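Long-range contacts in hypothetical protein ypmQ (Bacillus subtilis, PDB 1XZO), which is necessary for inserting copper into the active site of cytochrome c oxidase, and may act in copper homeostasis or redox signalling: residues D7-E12 with G146-D151; Y11-F16 with V26-L31. All blocks are in the same frame, centred on the assembly; numbering follows the deposited sequence.

Both contacts start from the same N-terminal run of chain, which passes from one to the other through Y11 and E12. Contact 1 lies at the surface: residues 7-12 add a short antiparallel strand to the edge of the main sheet, with backbone hydrogen bonds inside and a long lysine-glutamate pair outside. Contact 2 is smaller and partly buried; a single backbone bond crosses it, and an aromatic ring with leucine and valine side chains does most of the packing. The two meet at V13, whose N lies 3.1 Å from G146 O, probably as a hydrogen bond, and whose CG2 packs on V148 CG2.

Contact 1. Residues D7-E12 with G146-D151; sequences DPLNYE and GKVLKD
Y11 and V148 face each other as an antiparallel hydrogen-bonded pair, with V148 N giving 2.7 Å to Y11 O and a weak bond returning from Y11 N to V148 O. Their side chains share one face of the sheet. The tyrosine's CG stands anti to its carbonyl carbon (chi1 -43°), which carries CD1 to 4.0 Å from V148 CB, the two side chains meeting at a slant. On one face of the ring sits L9 CB, over its centre and 3.9 Å above the plane; its CD1 reaches V148 CG1 and also D151 OD1, whose side chain crosses that of L9 at about a right angle. Leucine suits this place: CB covers the ring while CD1, further out, serves both V148 and D151. N10 and Y11 both face V148, forming a G1 beta bulge; N10 takes the left-handed backbone conformation (phi 57°) that asparagine tolerates better than most residues. Strand 11-12 forms the outer edge of the thioredoxin-like sheet, beside strand 147-153, which has its own classic bulge where L149 and K150 both face L141. Beyond the bulge, L9 N donates to L149 O at 2.9 Å, and P8, with no N-H to offer, sends its CA to 3.2 Å from the same oxygen. On the other face, E12 and K147 run side by side. The glutamate bends at chi2 (78°), bringing OE2 to 3.4 Å from K147 CE, while the ion pair with K147 NZ is long at 4.0 Å; the lysine's CD and CE cross N10 at a slant, CE lying closest to N10 O.

Contact 2. Residues Y11-F16 with V26-L31; sequences YEVEPF and VSLESL. With CD (cadmium ion), chain D; CA (calcium ion), chain H.
The backbones of F16 and L28 are joined by one hydrogen bond, L28 N to F16 O at 3.0 Å, with S27 CA making a CA-H...O contact to the same oxygen. The phenyl ring of F16 lies against the S27-L28 peptide, whose N-H its own carbonyl accepts. Its CG lies between the backbone N and the carbonyl carbon (chi1 70°), which swings the ring back so that L28 N rests over the centre of one face, 3.5 Å above the plane, with S27 C nearer the rim. The flat ring suits this place, since it can lie against a peptide and still offer CE1 to L28 CB at 3.6 Å and CZ to L31 CD1. L28 extends the apolar patch in the other direction: with CG anti to its backbone N (chi1 177°), CD2 reaches V13 CG1 at 3.9 Å. S27 shapes the turn that presents these leucines. Its OG accepts S30 N at 2.9 Å, an ST motif, while S30 OG gives 2.7 Å to S27 O along a lone pair in the carbonyl plane; two small hydroxyls thus tie the turn across itself. E14, whose side chain also touches helix 109-120, binds a cadmium ion through both carboxylate oxygens, OE1 at 2.4 Å, and E29 holds a calcium ion likewise. V13 leans on F115 and S119 of that helix, F16 meets the rings of F18 and F115 and touches L104, and V26 and L31 reach R71, so this corner packs against helix 109-120, strand 71-76 and strand 101-104, the outermost strand on the side of the sheet away from 11-12.

Contact 1. Residues D7-E12 with G146-D151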
# COMPACT_ATOMS: atom_id res chain seq x y z
N ASP A 7 -15.29 12.06 -6.41
CA ASP A 7 -15.21 11.71 -7.82
C ASP A 7 -14.27 10.48 -7.86
O ASP A 7 -13.07 10.67 -8.06
CB ASP A 7 -14.63 12.86 -8.64
CG ASP A 7 -15.36 14.18 -8.37
OD1 ASP A 7 -14.69 15.24 -8.19
OD2 ASP A 7 -16.59 14.20 -8.28
N PRO A 8 -14.81 9.29 -7.61
CA PRO A 8 -13.96 8.09 -7.49
C PRO A 8 -13.27 7.73 -8.79
O PRO A 8 -13.83 7.90 -9.89
CB PRO A 8 -14.95 7.01 -7.03
CG PRO A 8 -16.28 7.45 -7.49
CD PRO A 8 -16.21 8.92 -7.40
N LEU A 9 -12.02 7.29 -8.65
CA LEU A 9 -11.11 7.08 -9.75
C LEU A 9 -11.59 5.92 -10.59
O LEU A 9 -11.48 5.95 -11.78
CB LEU A 9 -9.73 6.77 -9.24
CG LEU A 9 -8.97 7.94 -8.57
CD1 LEU A 9 -7.66 7.44 -8.14
CD2 LEU A 9 -8.82 9.02 -9.60
N ASN A 10 -12.16 4.97 -9.88
CA ASN A 10 -12.74 3.76 -10.42
C ASN A 10 -11.76 2.93 -11.24
O ASN A 10 -12.22 2.23 -12.14
CB ASN A 10 -14.05 4.08 -11.21
CG ASN A 10 -15.27 4.35 -10.29
OD1 ASN A 10 -16.31 4.89 -10.76
ND2 ASN A 10 -15.17 4.02 -9.00
N TYR A 11 -10.47 2.89 -10.91
CA TYR A 11 -9.57 1.99 -11.65
C TYR A 11 -9.73 0.58 -11.19
O TYR A 11 -10.14 0.29 -10.08
CB TYR A 11 -8.10 2.30 -11.60
CG TYR A 11 -7.68 3.76 -11.73
CD1 TYR A 11 -6.70 4.25 -10.88
CD2 TYR A 11 -8.27 4.65 -12.69
CE1 TYR A 11 -6.24 5.53 -10.99
CE2 TYR A 11 -7.79 6.01 -12.76
CZ TYR A 11 -6.78 6.39 -11.90
OH TYR A 11 -6.23 7.66 -11.85
N GLU A 12 -9.53 -0.35 -12.09
CA GLU A 12 -9.76 -1.77 -11.77
C GLU A 12 -8.44 -2.41 -11.41
O GLU A 12 -7.52 -2.44 -12.19
CB GLU A 12 -10.36 -2.51 -12.99
CG GLU A 12 -11.82 -2.18 -13.23
CD GLU A 12 -12.08 -0.82 -13.92
OE1 GLU A 12 -11.26 0.15 -13.79
OE2 GLU A 12 -13.13 -0.70 -14.61
N GLY A 146 -12.68 -4.25 -5.42
CA GLY A 146 -11.47 -4.13 -6.13
C GLY A 146 -11.28 -2.98 -7.07
O GLY A 146 -10.38 -2.99 -7.90
N LYS A 147 -12.00 -1.90 -6.85
CA LYS A 147 -11.76 -0.69 -7.64
C LYS A 147 -10.96 0.37 -6.84
O LYS A 147 -11.25 0.55 -5.64
CB LYS A 147 -13.05 -0.07 -8.07
CG LYS A 147 -13.67 -0.73 -9.29
CD LYS A 147 -14.54 0.30 -10.09
CE LYS A 147 -14.64 0.01 -11.62
NZ LYS A 147 -16.02 0.49 -12.19
N VAL A 148 -10.02 1.01 -7.48
CA VAL A 148 -9.28 2.15 -6.84
C VAL A 148 -10.25 3.37 -6.81
O VAL A 148 -10.81 3.77 -7.83
CB VAL A 148 -8.03 2.50 -7.54
CG1 VAL A 148 -7.24 3.54 -6.77
CG2 VAL A 148 -7.19 1.24 -7.77
N LEU A 149 -10.47 3.92 -5.62
CA LEU A 149 -11.44 5.00 -5.45
C LEU A 149 -10.79 6.38 -5.30
O LEU A 149 -11.32 7.33 -5.86
CB LEU A 149 -12.25 4.74 -4.22
CG LEU A 149 -12.91 3.41 -4.14
CD1 LEU A 149 -13.55 3.34 -2.77
CD2 LEU A 149 -13.92 3.28 -5.26
N LYS A 150 -9.60 6.43 -4.69
CA LYS A 150 -8.90 7.66 -4.38
C LYS A 150 -7.42 7.44 -4.25
O LYS A 150 -6.95 6.33 -3.88
CB LYS A 150 -9.49 8.27 -3.05
CG LYS A 150 -9.94 9.71 -3.21
CD LYS A 150 -11.45 9.79 -3.45
CE LYS A 150 -11.79 10.83 -4.51
NZ LYS A 150 -11.54 12.26 -4.10
N ASP A 151 -6.66 8.52 -4.49
CA ASP A 151 -5.25 8.60 -4.24
C ASP A 151 -4.95 9.82 -3.37
O ASP A 151 -5.75 10.79 -3.31
CB ASP A 151 -4.40 8.67 -5.48
CG ASP A 151 -4.64 9.90 -6.35
OD1 ASP A 151 -5.80 10.27 -6.63
OD2 ASP A 151 -3.70 10.59 -6.75

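Contact 2. Residues Y11-F16 with V26-L31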
# COMPACT_ATOMS: atom_id res chain seq x y z
N TYR A 11 -10.47 2.89 -10.91
CA TYR A 11 -9.57 1.99 -11.65
C TYR A 11 -9.73 0.58 -11.19
O TYR A 11 -10.14 0.29 -10.08
CB TYR A 11 -8.10 2.30 -11.60
CG TYR A 11 -7.68 3.76 -11.73
CD1 TYR A 11 -6.70 4.25 -10.88
CD2 TYR A 11 -8.27 4.65 -12.69
CE1 TYR A 11 -6.24 5.53 -10.99
CE2 TYR A 11 -7.79 6.01 -12.76
CZ TYR A 11 -6.78 6.39 -11.90
OH TYR A 11 -6.23 7.66 -11.85
N GLU A 12 -9.53 -0.35 -12.09
CA GLU A 12 -9.76 -1.77 -11.77
C GLU A 12 -8.44 -2.41 -11.41
O GLU A 12 -7.52 -2.44 -12.19
CB GLU A 12 -10.36 -2.51 -12.99
CG GLU A 12 -11.82 -2.18 -13.23
CD GLU A 12 -12.08 -0.82 -13.92
OE1 GLU A 12 -11.26 0.15 -13.79
OE2 GLU A 12 -13.13 -0.70 -14.61
N VAL A 13 -8.33 -2.89 -10.19
CA VAL A 13 -7.09 -3.56 -9.77
C VAL A 13 -7.00 -4.92 -10.50
O VAL A 13 -7.99 -5.57 -10.57
CB VAL A 13 -7.01 -3.79 -8.28
CG1 VAL A 13 -5.75 -4.48 -7.92
CG2 VAL A 13 -6.99 -2.38 -7.53
N GLU A 14 -5.88 -5.17 -11.08
CA GLU A 14 -5.71 -6.47 -11.79
C GLU A 14 -5.65 -7.60 -10.77
O GLU A 14 -5.20 -7.43 -9.63
CB GLU A 14 -4.46 -6.39 -12.59
CG GLU A 14 -4.53 -5.43 -13.74
CD GLU A 14 -5.34 -5.97 -14.89
OE1 GLU A 14 -4.96 -7.09 -15.36
OE2 GLU A 14 -6.32 -5.29 -15.27
N PRO A 15 -6.09 -8.81 -11.18
CA PRO A 15 -5.86 -10.02 -10.37
C PRO A 15 -4.40 -10.21 -10.08
O PRO A 15 -3.47 -9.90 -10.87
CB PRO A 15 -6.53 -11.14 -11.23
CG PRO A 15 -6.55 -10.58 -12.56
CD PRO A 15 -6.68 -9.10 -12.50
N PHE A 16 -4.10 -10.62 -8.84
CA PHE A 16 -2.77 -10.90 -8.41
C PHE A 16 -2.79 -11.84 -7.22
O PHE A 16 -3.80 -11.90 -6.47
CB PHE A 16 -1.99 -9.62 -7.96
CG PHE A 16 -2.47 -9.00 -6.66
CD1 PHE A 16 -3.44 -8.02 -6.71
CD2 PHE A 16 -1.91 -9.33 -5.42
CE1 PHE A 16 -3.92 -7.44 -5.54
CE2 PHE A 16 -2.37 -8.76 -4.25
CZ PHE A 16 -3.37 -7.78 -4.30
N VAL A 26 -1.20 -13.77 -0.69
CA VAL A 26 -2.17 -12.70 -0.64
C VAL A 26 -2.61 -12.32 -2.05
O VAL A 26 -1.80 -12.09 -2.88
CB VAL A 26 -1.52 -11.47 0.10
CG1 VAL A 26 -2.47 -10.27 0.13
CG2 VAL A 26 -1.15 -11.93 1.52
N SER A 27 -3.89 -12.36 -2.26
CA SER A 27 -4.49 -12.15 -3.58
C SER A 27 -5.53 -11.00 -3.57
O SER A 27 -6.26 -10.80 -2.59
CB SER A 27 -5.12 -13.47 -4.07
OG SER A 27 -6.25 -13.74 -3.29
N LEU A 28 -5.79 -10.43 -4.76
CA LEU A 28 -6.95 -9.59 -4.90
C LEU A 28 -8.22 -10.24 -4.44
O LEU A 28 -9.04 -9.64 -3.77
CB LEU A 28 -7.07 -9.03 -6.32
CG LEU A 28 -8.26 -8.17 -6.64
CD1 LEU A 28 -9.49 -8.74 -6.36
CD2 LEU A 28 -8.11 -6.81 -5.81
N GLU A 29 -8.43 -11.53 -4.77
CA GLU A 29 -9.60 -12.20 -4.41
C GLU A 29 -9.76 -12.28 -2.89
O GLU A 29 -10.84 -12.20 -2.37
CB GLU A 29 -9.60 -13.61 -5.05
CG GLU A 29 -10.92 -14.31 -4.91
CD GLU A 29 -10.87 -15.72 -5.44
OE1 GLU A 29 -9.84 -16.17 -5.97
OE2 GLU A 29 -11.89 -16.36 -5.26
N SER A 30 -8.66 -12.55 -2.22
CA SER A 30 -8.64 -12.65 -0.77
C SER A 30 -9.08 -11.31 -0.16
O SER A 30 -9.44 -11.31 0.97
CB SER A 30 -7.26 -13.05 -0.24
OG SER A 30 -6.19 -12.07 -0.23
N LEU A 31 -8.94 -10.22 -0.89
CA LEU A 31 -9.26 -8.86 -0.37
C LEU A 31 -10.68 -8.45 -0.69
O LEU A 31 -11.10 -7.36 -0.36
CB LEU A 31 -8.27 -7.82 -0.86
CG LEU A 31 -6.90 -7.96 -0.22
CD1 LEU A 31 -5.84 -7.39 -0.93
CD2 LEU A 31 -6.86 -7.35 1.20
CD CD D . -6.89 -7.22 -16.79
CA CA H . -11.65 -17.94 -6.96
O HOH W 1 -11.08 -18.49 -6.01